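Local coordinates for protein signal peptidase I (Enterococcus faecalis, PDB 4ME8) that probably cleaves hydrophobic N-terminal signal or leader sequences from secreted proteins, as a serine endopeptidase of the S26 family, at residues Lys46-Pro52 with Met109-Asp115; Pro27-Asp31 with Leu70-Tyr74; Val56-Asp61 with Asn87-Thr93. All coordinates share one frame; numbering follows the deposited sequence.

Interaction 1: Lys46-Pro52 with Met109-Asp115; sequences KRLIGLP and MYFVLGD. With EDO (1,2-ethanediol), chain B.
Met109, a selenomethionine here, meets Pro52 through its backbone, with Met109 O 3.4 Å from Pro52 CD. At Tyr110 the ring takes over: Leu48 CD2 sits over one face, 4.1 Å from the ring centroid and offset toward the rim, while Leu48 CD1 packs 3.5 Å from Tyr110 CD1. Leu48 CG stands opposite its own backbone N (chi1 -179°), which carries both methyls to this ring. Phe111 marks a shift in the antiparallel register. Its O accepts from Ile49 N at 3.0 Å and from Gly50 N at 2.9 Å, the first donor in the carbonyl plane and the second tilted 24° from it; this is a classic beta bulge, and Phe111 N bonds back to Gly50 O. Val112 pairs with Leu48 without backbone bonds, and its side chain crosses that of Lys46 at about a right angle, CG2 of Val112 3.7 Å from Lys46 CB. Leu113 exchanges two backbone hydrogen bonds with Arg47 and lays its side chain across Ile49 CG1. Gly114 passes beside CD of Lys46, the predicted catalytic lysine, whose NZ is hydrogen-bonded to Ser120 OG. Asp115 forms a side-on salt bridge with Arg47: Arg47 NE reaches OD1 at 2.9 Å and NH2 reaches OD2 at 2.8 Å, both on syn lone pairs, with the two flat groups only 5° apart. A bound ethanediol accepts from Asp115 N. Within the five-stranded antiparallel sheet, strands 43-50 and 109-113 lie side by side, flanked by 32-36 and 129-130 respectively, and Phe111 and Leu113 touch helix 123-126.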
loop_
_atom_site.group_PDB
_atom_site.type_symbol
_atom_site.label_atom_id
_atom_site.label_comp_id
_atom_site.label_asym_id
_atom_site.label_seq_id
_atom_site.Cartn_x
_atom_site.Cartn_y
_atom_site.Cartn_z
ATOM N N LYS A 46 4.433 -6.681 -3.197
ATOM C CA LYS A 46 3.543 -5.920 -2.317
ATOM C C LYS A 46 2.159 -5.792 -2.940
ATOM O O LYS A 46 1.992 -6.022 -4.130
ATOM C CB LYS A 46 4.099 -4.520 -2.018
ATOM C CG LYS A 46 5.426 -4.486 -1.258
ATOM C CD LYS A 46 5.314 -4.972 0.184
ATOM C CE LYS A 46 6.699 -5.286 0.723
ATOM N NZ LYS A 46 6.734 -5.645 2.165
ATOM N N ARG A 47 1.184 -5.433 -2.109
ATOM C CA ARG A 47 -0.190 -5.239 -2.535
ATOM C C ARG A 47 -0.450 -3.805 -3.017
ATOM O O ARG A 47 -0.058 -2.826 -2.375
ATOM C CB ARG A 47 -1.162 -5.599 -1.406
ATOM C CG ARG A 47 -2.535 -5.990 -1.919
ATOM C CD ARG A 47 -3.465 -6.451 -0.810
ATOM N NE ARG A 47 -3.126 -7.788 -0.319
ATOM C CZ ARG A 47 -3.584 -8.931 -0.838
ATOM N NH1 ARG A 47 -4.401 -8.924 -1.888
ATOM N NH2 ARG A 47 -3.211 -10.094 -0.309
ATOM N N LEU A 48 -1.098 -3.707 -4.174
ATOM C CA LEU A 48 -1.482 -2.428 -4.738
ATOM C C LEU A 48 -2.646 -1.877 -3.917
ATOM O O LEU A 48 -3.676 -2.536 -3.770
ATOM C CB LEU A 48 -1.878 -2.600 -6.211
ATOM C CG LEU A 48 -2.294 -1.330 -6.962
ATOM C CD1 LEU A 48 -1.311 -0.197 -6.685
ATOM C CD2 LEU A 48 -2.377 -1.618 -8.449
ATOM N N ILE A 49 -2.456 -0.684 -3.359
ATOM C CA ILE A 49 -3.439 -0.068 -2.460
ATOM C C ILE A 49 -3.955 1.249 -3.052
ATOM O O ILE A 49 -5.170 1.475 -3.128
ATOM C CB ILE A 49 -2.830 0.132 -1.055
ATOM C CG1 ILE A 49 -2.578 -1.236 -0.393
ATOM C CG2 ILE A 49 -3.718 0.996 -0.178
ATOM C CD1 ILE A 49 -3.823 -2.046 -0.063
ATOM N N GLY A 50 -3.037 2.094 -3.498
ATOM C CA GLY A 50 -3.398 3.374 -4.092
ATOM C C GLY A 50 -2.948 3.515 -5.532
ATOM O O GLY A 50 -1.818 3.170 -5.875
ATOM N N LEU A 51 -3.844 4.064 -6.349
ATOM C CA LEU A 51 -3.660 4.243 -7.792
ATOM C C LEU A 51 -3.604 5.748 -8.079
ATOM O O LEU A 51 -4.047 6.533 -7.245
ATOM C CB LEU A 51 -4.855 3.626 -8.527
ATOM C CG LEU A 51 -5.039 2.098 -8.420
ATOM C CD1 LEU A 51 -6.509 1.709 -8.414
ATOM C CD2 LEU A 51 -4.350 1.399 -9.576
ATOM N N PRO A 52 -3.073 6.153 -9.255
ATOM C CA PRO A 52 -2.920 7.573 -9.619
ATOM C C PRO A 52 -4.159 8.446 -9.367
ATOM O O PRO A 52 -5.276 8.093 -9.769
ATOM C CB PRO A 52 -2.633 7.524 -11.122
ATOM C CG PRO A 52 -1.997 6.190 -11.351
ATOM C CD PRO A 52 -2.546 5.256 -10.306
HETATM N N MSE A 109 2.275 6.305 -10.980
HETATM C CA MSE A 109 2.818 5.732 -9.753
HETATM C C MSE A 109 1.777 5.034 -8.931
HETATM O O MSE A 109 0.587 5.293 -9.079
HETATM C CB MSE A 109 3.451 6.855 -8.947
HETATM C CG MSE A 109 4.662 7.359 -9.729
HETATM SE SE MSE A 109 5.971 8.096 -8.497
HETATM C CE MSE A 109 6.953 6.479 -7.996
ATOM N N TYR A 110 2.249 4.146 -8.052
ATOM C CA TYR A 110 1.417 3.360 -7.149
ATOM C C TYR A 110 1.838 3.556 -5.691
ATOM O O TYR A 110 3.007 3.817 -5.396
ATOM C CB TYR A 110 1.567 1.862 -7.464
ATOM C CG TYR A 110 1.014 1.362 -8.796
ATOM C CD1 TYR A 110 -0.190 1.836 -9.310
ATOM C CD2 TYR A 110 1.670 0.358 -9.504
ATOM C CE1 TYR A 110 -0.706 1.343 -10.500
ATOM C CE2 TYR A 110 1.161 -0.142 -10.690
ATOM C CZ TYR A 110 -0.025 0.357 -11.190
ATOM O OH TYR A 110 -0.540 -0.131 -12.370
ATOM N N PHE A 111 0.867 3.403 -4.794
ATOM C CA PHE A 111 1.092 3.285 -3.363
ATOM C C PHE A 111 0.826 1.835 -3.012
ATOM O O PHE A 111 -0.245 1.302 -3.330
ATOM C CB PHE A 111 0.128 4.188 -2.587
ATOM C CG PHE A 111 0.409 4.244 -1.115
ATOM C CD1 PHE A 111 1.356 5.117 -0.613
ATOM C CD2 PHE A 111 -0.261 3.406 -0.235
ATOM C CE1 PHE A 111 1.627 5.161 0.748
ATOM C CE2 PHE A 111 0.010 3.435 1.118
ATOM C CZ PHE A 111 0.953 4.315 1.617
ATOM N N VAL A 112 1.804 1.180 -2.395
ATOM C CA VAL A 112 1.688 -0.252 -2.078
ATOM C C VAL A 112 1.921 -0.509 -0.586
ATOM O O VAL A 112 2.578 0.273 0.080
ATOM C CB VAL A 112 2.650 -1.108 -2.925
ATOM C CG1 VAL A 112 2.432 -0.852 -4.418
ATOM C CG2 VAL A 112 4.108 -0.868 -2.535
ATOM N N LEU A 113 1.338 -1.584 -0.067
ATOM C CA LEU A 113 1.527 -1.985 1.325
ATOM C C LEU A 113 1.680 -3.501 1.390
ATOM O O LEU A 113 1.093 -4.211 0.580
ATOM C CB LEU A 113 0.327 -1.576 2.172
ATOM C CG LEU A 113 -0.028 -0.099 2.347
ATOM C CD1 LEU A 113 -1.318 0.009 3.135
ATOM C CD2 LEU A 113 1.066 0.685 3.054
ATOM N N GLY A 114 2.456 -3.990 2.354
ATOM C CA GLY A 114 2.585 -5.427 2.574
ATOM C C GLY A 114 1.616 -5.927 3.629
ATOM O O GLY A 114 1.361 -5.227 4.613
ATOM N N ASP A 115 1.106 -7.146 3.451
ATOM C CA ASP A 115 0.102 -7.706 4.365
ATOM C C ASP A 115 0.638 -7.894 5.790
ATOM O O ASP A 115 -0.115 -7.698 6.748
ATOM C CB ASP A 115 -0.453 -9.029 3.840
ATOM C CG ASP A 115 -1.269 -8.873 2.549
ATOM O OD1 ASP A 115 -1.514 -7.734 2.064
ATOM O OD2 ASP A 115 -1.680 -9.923 2.013
HETATM C C1 EDO B . 2.861 -10.061 -0.806
HETATM O O1 EDO B . 3.521 -11.030 0.024
HETATM C C2 EDO B . 1.784 -9.327 -0.012
HETATM O O2 EDO B . 2.379 -8.347 0.842
#

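Interaction 2: Pro27-Asp31 with Leu70-Tyr74; sequences PQRFD and LSEDY
Phe30 and Tyr74 form an offset edge-to-face pair, the edge of Tyr74 directed at a face of Phe30 with ring centroids 5.9 Å apart and planes at 63°. The opposite face of Phe30 is taken by its neighbour Arg29, whose CG rests over the ring centre, 3.9 Å above the plane. Leu70 CB lies at the Phe30 edge, 4.2 Å from CZ, while Tyr74 in turn carries Glu72 CB over one of its own faces. The Tyr74 side chain starts between its backbone N and carbonyl carbon (chi1 59°), and its OH comes 3.5 Å from Phe30 CD1 and makes a weak hydrogen bond to Glu72 OE2. Farther out, Arg29 CD meets Leu70 CD1 at 3.7 Å; the guanidinium itself goes to Ile49 O and Glu54. Phe30 is presented by a type II turn from Gln28 to Asp31, tied by Asp31 N to Gln28 O and by Gln28 N to Asp31 OD2 (2.8 Å). Glu72 is engaged by Tyr58 and Arg117, and Tyr74 also makes a cation-pi contact with Arg47. Between the two loops themselves the attraction is dispersive and aromatic, so shape rather than directional bonding matches them, while their polar ends are anchored to other residues.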
loop_
_atom_site.group_PDB
_atom_site.type_symbol
_atom_site.label_atom_id
_atom_site.label_comp_id
_atom_site.label_asym_id
_atom_site.label_seq_id
_atom_site.Cartn_x
_atom_site.Cartn_y
_atom_site.Cartn_z
ATOM N N PRO A 27 -2.812 -3.694 -13.623
ATOM C CA PRO A 27 -3.028 -3.915 -12.187
ATOM C C PRO A 27 -4.229 -3.144 -11.631
ATOM O O PRO A 27 -4.460 -1.999 -12.011
ATOM C CB PRO A 27 -1.711 -3.444 -11.553
ATOM C CG PRO A 27 -0.707 -3.563 -12.654
ATOM C CD PRO A 27 -1.460 -3.165 -13.886
ATOM N N GLN A 28 -4.999 -3.802 -10.774
ATOM C CA GLN A 28 -6.172 -3.212 -10.134
ATOM C C GLN A 28 -5.930 -3.225 -8.627
ATOM O O GLN A 28 -5.065 -3.935 -8.151
ATOM C CB GLN A 28 -7.419 -4.033 -10.440
ATOM C CG GLN A 28 -7.583 -4.451 -11.894
ATOM C CD GLN A 28 -8.718 -5.446 -12.080
ATOM O OE1 GLN A 28 -8.502 -6.578 -12.526
ATOM N NE2 GLN A 28 -9.935 -5.036 -11.722
ATOM N N ARG A 29 -6.702 -2.458 -7.873
ATOM C CA ARG A 29 -6.535 -2.404 -6.418
ATOM C C ARG A 29 -6.636 -3.780 -5.741
ATOM O O ARG A 29 -7.508 -4.588 -6.048
ATOM C CB ARG A 29 -7.565 -1.459 -5.809
ATOM C CG ARG A 29 -7.286 -1.055 -4.370
ATOM C CD ARG A 29 -8.491 -0.346 -3.761
ATOM N NE ARG A 29 -9.142 0.531 -4.738
ATOM C CZ ARG A 29 -8.652 1.698 -5.167
ATOM N NH1 ARG A 29 -7.499 2.172 -4.693
ATOM N NH2 ARG A 29 -9.320 2.396 -6.087
ATOM N N PHE A 30 -5.722 -4.016 -4.807
ATOM C CA PHE A 30 -5.625 -5.267 -4.053
ATOM C C PHE A 30 -4.944 -6.402 -4.834
ATOM O O PHE A 30 -4.764 -7.497 -4.303
ATOM C CB PHE A 30 -6.980 -5.716 -3.478
ATOM C CG PHE A 30 -7.641 -4.690 -2.582
ATOM C CD1 PHE A 30 -6.943 -4.100 -1.542
ATOM C CD2 PHE A 30 -8.975 -4.347 -2.760
ATOM C CE1 PHE A 30 -7.551 -3.175 -0.702
ATOM C CE2 PHE A 30 -9.593 -3.427 -1.919
ATOM C CZ PHE A 30 -8.880 -2.846 -0.882
ATOM N N ASP A 31 -4.547 -6.135 -6.075
ATOM C CA ASP A 31 -3.625 -7.019 -6.773
ATOM C C ASP A 31 -2.266 -7.005 -6.074
ATOM O O ASP A 31 -1.838 -5.980 -5.509
ATOM C CB ASP A 31 -3.435 -6.596 -8.240
ATOM C CG ASP A 31 -4.626 -6.962 -9.132
ATOM O OD1 ASP A 31 -5.562 -7.650 -8.663
ATOM O OD2 ASP A 31 -4.611 -6.570 -10.328
ATOM N N LEU A 70 -12.859 0.937 2.689
ATOM C CA LEU A 70 -12.711 -0.336 1.985
ATOM C C LEU A 70 -12.277 -1.426 2.949
ATOM O O LEU A 70 -11.316 -1.248 3.692
ATOM C CB LEU A 70 -11.644 -0.197 0.901
ATOM C CG LEU A 70 -12.031 0.695 -0.285
ATOM C CD1 LEU A 70 -10.846 0.910 -1.214
ATOM C CD2 LEU A 70 -13.211 0.081 -1.035
ATOM N N SER A 71 -12.962 -2.563 2.927
ATOM C CA SER A 71 -12.550 -3.691 3.759
ATOM C C SER A 71 -11.288 -4.376 3.218
ATOM O O SER A 71 -10.903 -4.192 2.060
ATOM C CB SER A 71 -13.692 -4.697 3.949
ATOM O OG SER A 71 -14.504 -4.793 2.800
ATOM N N GLU A 72 -10.635 -5.136 4.094
ATOM C CA GLU A 72 -9.446 -5.912 3.757
ATOM C C GLU A 72 -9.541 -7.273 4.453
ATOM O O GLU A 72 -8.934 -7.496 5.496
ATOM C CB GLU A 72 -8.180 -5.164 4.196
ATOM C CG GLU A 72 -7.923 -3.871 3.423
ATOM C CD GLU A 72 -6.774 -3.048 3.982
ATOM O OE1 GLU A 72 -7.002 -2.297 4.955
ATOM O OE2 GLU A 72 -5.646 -3.125 3.435
ATOM N N ASP A 73 -10.318 -8.178 3.866
ATOM C CA ASP A 73 -10.565 -9.495 4.457
ATOM C C ASP A 73 -9.300 -10.344 4.570
ATOM O O ASP A 73 -9.248 -11.276 5.380
ATOM C CB ASP A 73 -11.656 -10.243 3.674
ATOM C CG ASP A 73 -13.075 -9.818 4.078
ATOM O OD1 ASP A 73 -13.229 -9.057 5.061
ATOM O OD2 ASP A 73 -14.044 -10.257 3.415
ATOM N N TYR A 74 -8.291 -10.013 3.771
ATOM C CA TYR A 74 -6.969 -10.645 3.866
ATOM C C TYR A 74 -6.143 -10.232 5.099
ATOM O O TYR A 74 -5.145 -10.883 5.418
ATOM C CB TYR A 74 -6.151 -10.360 2.598
ATOM C CG TYR A 74 -5.926 -8.885 2.315
ATOM C CD1 TYR A 74 -4.860 -8.191 2.895
ATOM C CD2 TYR A 74 -6.779 -8.185 1.461
ATOM C CE1 TYR A 74 -4.662 -6.840 2.636
ATOM C CE2 TYR A 74 -6.579 -6.844 1.193
ATOM C CZ TYR A 74 -5.531 -6.174 1.787
ATOM O OH TYR A 74 -5.357 -4.841 1.506
#

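Interaction 3: Val56-Asp61 with Asn87-Thr93; sequences VEYRDD and NYTQDFT
Tyr58 lays one ring face against Thr89, whose CG2, carried over the ring by lying anti to the backbone N, stands 3.8 Å from the ring centroid and 15° off its normal, a CH-pi contact. Phe92 runs alongside Tyr58, pointing the same way: the planes are 24° apart but slid, so the rings barely overlap, and the touch is Tyr58 CD1 on Phe92 CZ at 3.5 Å. Val56 lies alongside the same Phe92 ring, its CG1 against CE2. In the backbone, Tyr58 and Phe92 form an antiparallel hydrogen-bonded pair, with Tyr58 N to Phe92 O at 2.9 Å. The Tyr58 hydroxyl is held by Glu72 and Arg117.

Beyond the strands, carboxylates bind backbone N-H groups. Asp91 OD1 accepts from Asp60 N at 2.9 Å on its syn side, out of the carboxylate plane. Asp61 OD1 accepts an almost straight bond from Thr89 N, also 2.9 Å (169° at the hydrogen), and OD2 a weak one from Tyr88 N. One water links Asp61 OD1 with Thr89 OG1, a hydroxyl also hydrogen-bonded to Arg117; a second accepts from Asp61 N and donates to Thr89 O and Asp91 OD1. Asp60 and Asp61 both have positive phi, consistent with a type I' turn in a tight two-residue beta hairpin between strands 56-59 and 62-65, while the short, weakly bonded strand 92-93 adds an edge to the smaller antiparallel sheet, beside 56-59.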
loop_
_atom_site.group_PDB
_atom_site.type_symbol
_atom_site.label_atom_id
_atom_site.label_comp_id
_atom_site.label_asym_id
_atom_site.label_seq_id
_atom_site.Cartn_x
_atom_site.Cartn_y
_atom_site.Cartn_z
ATOM N N VAL A 56 -5.029 8.432 -0.058
ATOM C CA VAL A 56 -4.986 7.224 0.759
ATOM C C VAL A 56 -4.892 7.608 2.217
ATOM O O VAL A 56 -4.028 8.396 2.604
ATOM C CB VAL A 56 -3.777 6.329 0.417
ATOM C CG1 VAL A 56 -3.721 5.128 1.361
ATOM C CG2 VAL A 56 -3.849 5.879 -1.039
ATOM N N GLU A 57 -5.789 7.059 3.022
ATOM C CA GLU A 57 -5.776 7.306 4.450
ATOM C C GLU A 57 -6.055 6.020 5.217
ATOM O O GLU A 57 -6.884 5.205 4.815
ATOM C CB GLU A 57 -6.785 8.407 4.839
ATOM C CG GLU A 57 -6.940 8.590 6.351
ATOM C CD GLU A 57 -7.590 9.910 6.775
ATOM O OE1 GLU A 57 -8.312 10.546 5.977
ATOM O OE2 GLU A 57 -7.383 10.311 7.941
ATOM N N TYR A 58 -5.332 5.845 6.317
ATOM C CA TYR A 58 -5.697 4.884 7.339
ATOM C C TYR A 58 -6.058 5.655 8.594
ATOM O O TYR A 58 -5.300 6.514 9.036
ATOM C CB TYR A 58 -4.548 3.922 7.626
ATOM C CG TYR A 58 -4.652 2.632 6.865
ATOM C CD1 TYR A 58 -4.231 2.551 5.550
ATOM C CD2 TYR A 58 -5.187 1.491 7.456
ATOM C CE1 TYR A 58 -4.329 1.374 4.845
ATOM C CE2 TYR A 58 -5.287 0.307 6.757
ATOM C CZ TYR A 58 -4.863 0.260 5.453
ATOM O OH TYR A 58 -4.949 -0.910 4.739
ATOM N N ARG A 59 -7.235 5.369 9.136
ATOM C CA ARG A 59 -7.675 5.919 10.409
ATOM C C ARG A 59 -8.396 4.800 11.162
ATOM O O ARG A 59 -9.319 4.179 10.622
ATOM C CB ARG A 59 -8.597 7.131 10.200
ATOM C CG ARG A 59 -9.062 7.787 11.494
ATOM C CD ARG A 59 -9.716 9.152 11.282
ATOM N NE ARG A 59 -11.129 9.069 10.890
ATOM C CZ ARG A 59 -11.606 9.190 9.646
ATOM N NH1 ARG A 59 -10.803 9.406 8.603
ATOM N NH2 ARG A 59 -12.917 9.094 9.439
ATOM N N ASP A 60 -7.954 4.535 12.394
ATOM C CA ASP A 60 -8.519 3.479 13.246
ATOM C C ASP A 60 -8.487 2.104 12.576
ATOM O O ASP A 60 -9.399 1.288 12.739
ATOM C CB ASP A 60 -9.937 3.850 13.697
ATOM C CG ASP A 60 -9.948 5.003 14.686
ATOM O OD1 ASP A 60 -9.193 4.941 15.680
ATOM O OD2 ASP A 60 -10.717 5.966 14.479
ATOM N N ASP A 61 -7.410 1.869 11.826
ATOM C CA ASP A 61 -7.128 0.588 11.184
ATOM C C ASP A 61 -8.007 0.289 9.958
ATOM O O ASP A 61 -8.055 -0.857 9.494
ATOM C CB ASP A 61 -7.223 -0.558 12.200
ATOM C CG ASP A 61 -6.110 -1.568 12.042
ATOM O OD1 ASP A 61 -5.041 -1.193 11.526
ATOM O OD2 ASP A 61 -6.290 -2.732 12.456
ATOM N N ASN A 87 -3.442 -0.734 16.837
ATOM C CA ASN A 87 -3.834 -0.777 15.423
ATOM C C ASN A 87 -2.737 -1.451 14.594
ATOM O O ASN A 87 -1.557 -1.112 14.716
ATOM C CB ASN A 87 -4.088 0.628 14.861
ATOM C CG ASN A 87 -5.464 1.175 15.213
ATOM O OD1 ASN A 87 -6.374 0.440 15.611
ATOM N ND2 ASN A 87 -5.626 2.482 15.043
ATOM N N TYR A 88 -3.141 -2.398 13.753
ATOM C CA TYR A 88 -2.223 -3.160 12.907
ATOM C C TYR A 88 -1.466 -2.249 11.931
ATOM O O TYR A 88 -0.266 -2.425 11.694
ATOM C CB TYR A 88 -3.022 -4.214 12.136
ATOM C CG TYR A 88 -2.195 -5.290 11.486
ATOM C CD1 TYR A 88 -1.394 -6.128 12.248
ATOM C CD2 TYR A 88 -2.234 -5.489 10.113
ATOM C CE1 TYR A 88 -0.642 -7.129 11.661
ATOM C CE2 TYR A 88 -1.491 -6.490 9.516
ATOM C CZ TYR A 88 -0.693 -7.306 10.294
ATOM O OH TYR A 88 0.055 -8.300 9.710
ATOM N N THR A 89 -2.189 -1.289 11.361
ATOM C CA THR A 89 -1.619 -0.267 10.489
ATOM C C THR A 89 -1.814 1.081 11.177
ATOM O O THR A 89 -2.926 1.407 11.593
ATOM C CB THR A 89 -2.326 -0.230 9.112
ATOM O OG1 THR A 89 -2.327 -1.539 8.522
ATOM C CG2 THR A 89 -1.637 0.745 8.170
ATOM N N GLN A 90 -0.739 1.859 11.288
ATOM C CA GLN A 90 -0.794 3.150 11.980
ATOM C C GLN A 90 -1.625 4.150 11.177
ATOM O O GLN A 90 -1.735 4.040 9.944
ATOM C CB GLN A 90 0.623 3.702 12.280
ATOM C CG GLN A 90 1.340 4.460 11.150
ATOM C CD GLN A 90 2.117 3.552 10.203
ATOM O OE1 GLN A 90 1.604 2.526 9.746
ATOM N NE2 GLN A 90 3.361 3.930 9.896
ATOM N N ASP A 91 -2.225 5.108 11.879
ATOM C CA ASP A 91 -2.909 6.217 11.224
ATOM C C ASP A 91 -1.932 6.980 10.309
ATOM O O ASP A 91 -0.808 7.301 10.701
ATOM C CB ASP A 91 -3.514 7.185 12.256
ATOM C CG ASP A 91 -4.638 6.557 13.092
ATOM O OD1 ASP A 91 -5.188 5.504 12.711
ATOM O OD2 ASP A 91 -4.978 7.136 14.142
ATOM N N PHE A 92 -2.358 7.246 9.082
ATOM C CA PHE A 92 -1.601 8.107 8.185
ATOM C C PHE A 92 -2.471 8.584 7.034
ATOM O O PHE A 92 -3.521 8.011 6.763
ATOM C CB PHE A 92 -0.350 7.396 7.635
ATOM C CG PHE A 92 -0.646 6.241 6.698
ATOM C CD1 PHE A 92 -0.808 4.955 7.190
ATOM C CD2 PHE A 92 -0.726 6.439 5.322
ATOM C CE1 PHE A 92 -1.067 3.893 6.334
ATOM C CE2 PHE A 92 -0.996 5.384 4.463
ATOM C CZ PHE A 92 -1.162 4.108 4.971
ATOM N N THR A 93 -2.039 9.676 6.415
ATOM C CA THR A 93 -2.424 10.040 5.064
ATOM C C THR A 93 -1.141 10.105 4.225
ATOM O O THR A 93 -0.038 9.942 4.748
ATOM C CB THR A 93 -3.148 11.406 5.002
ATOM O OG1 THR A 93 -2.226 12.458 5.287
ATOM C CG2 THR A 93 -4.310 11.469 5.985
HETATM O O HOH W 1 -4.573 -2.640 9.107
HETATM O O HOH W 2 -4.711 3.381 11.277
#

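From the N terminus, the turn 27-31 comes first, and interaction 2 closes its loop only at 70-74. Before that point the chain has already laid down 46-52 and 56-61, so interaction 2 crosses both interaction 1 and interaction 3. Interaction 3 closes next, at 87-93, and is nested within the longer loop that interaction 1 closes at 109-115. Interaction 1 joins strands of the five-stranded sheet, interaction 3 joins strands of the four-stranded one, and interaction 2 connects the loops leading into the first and out of the second. Direct touches bind them together: Phe30 to Leu48, Tyr88 to Asp115, Phe111 to Phe92 and Glu72 to Tyr58.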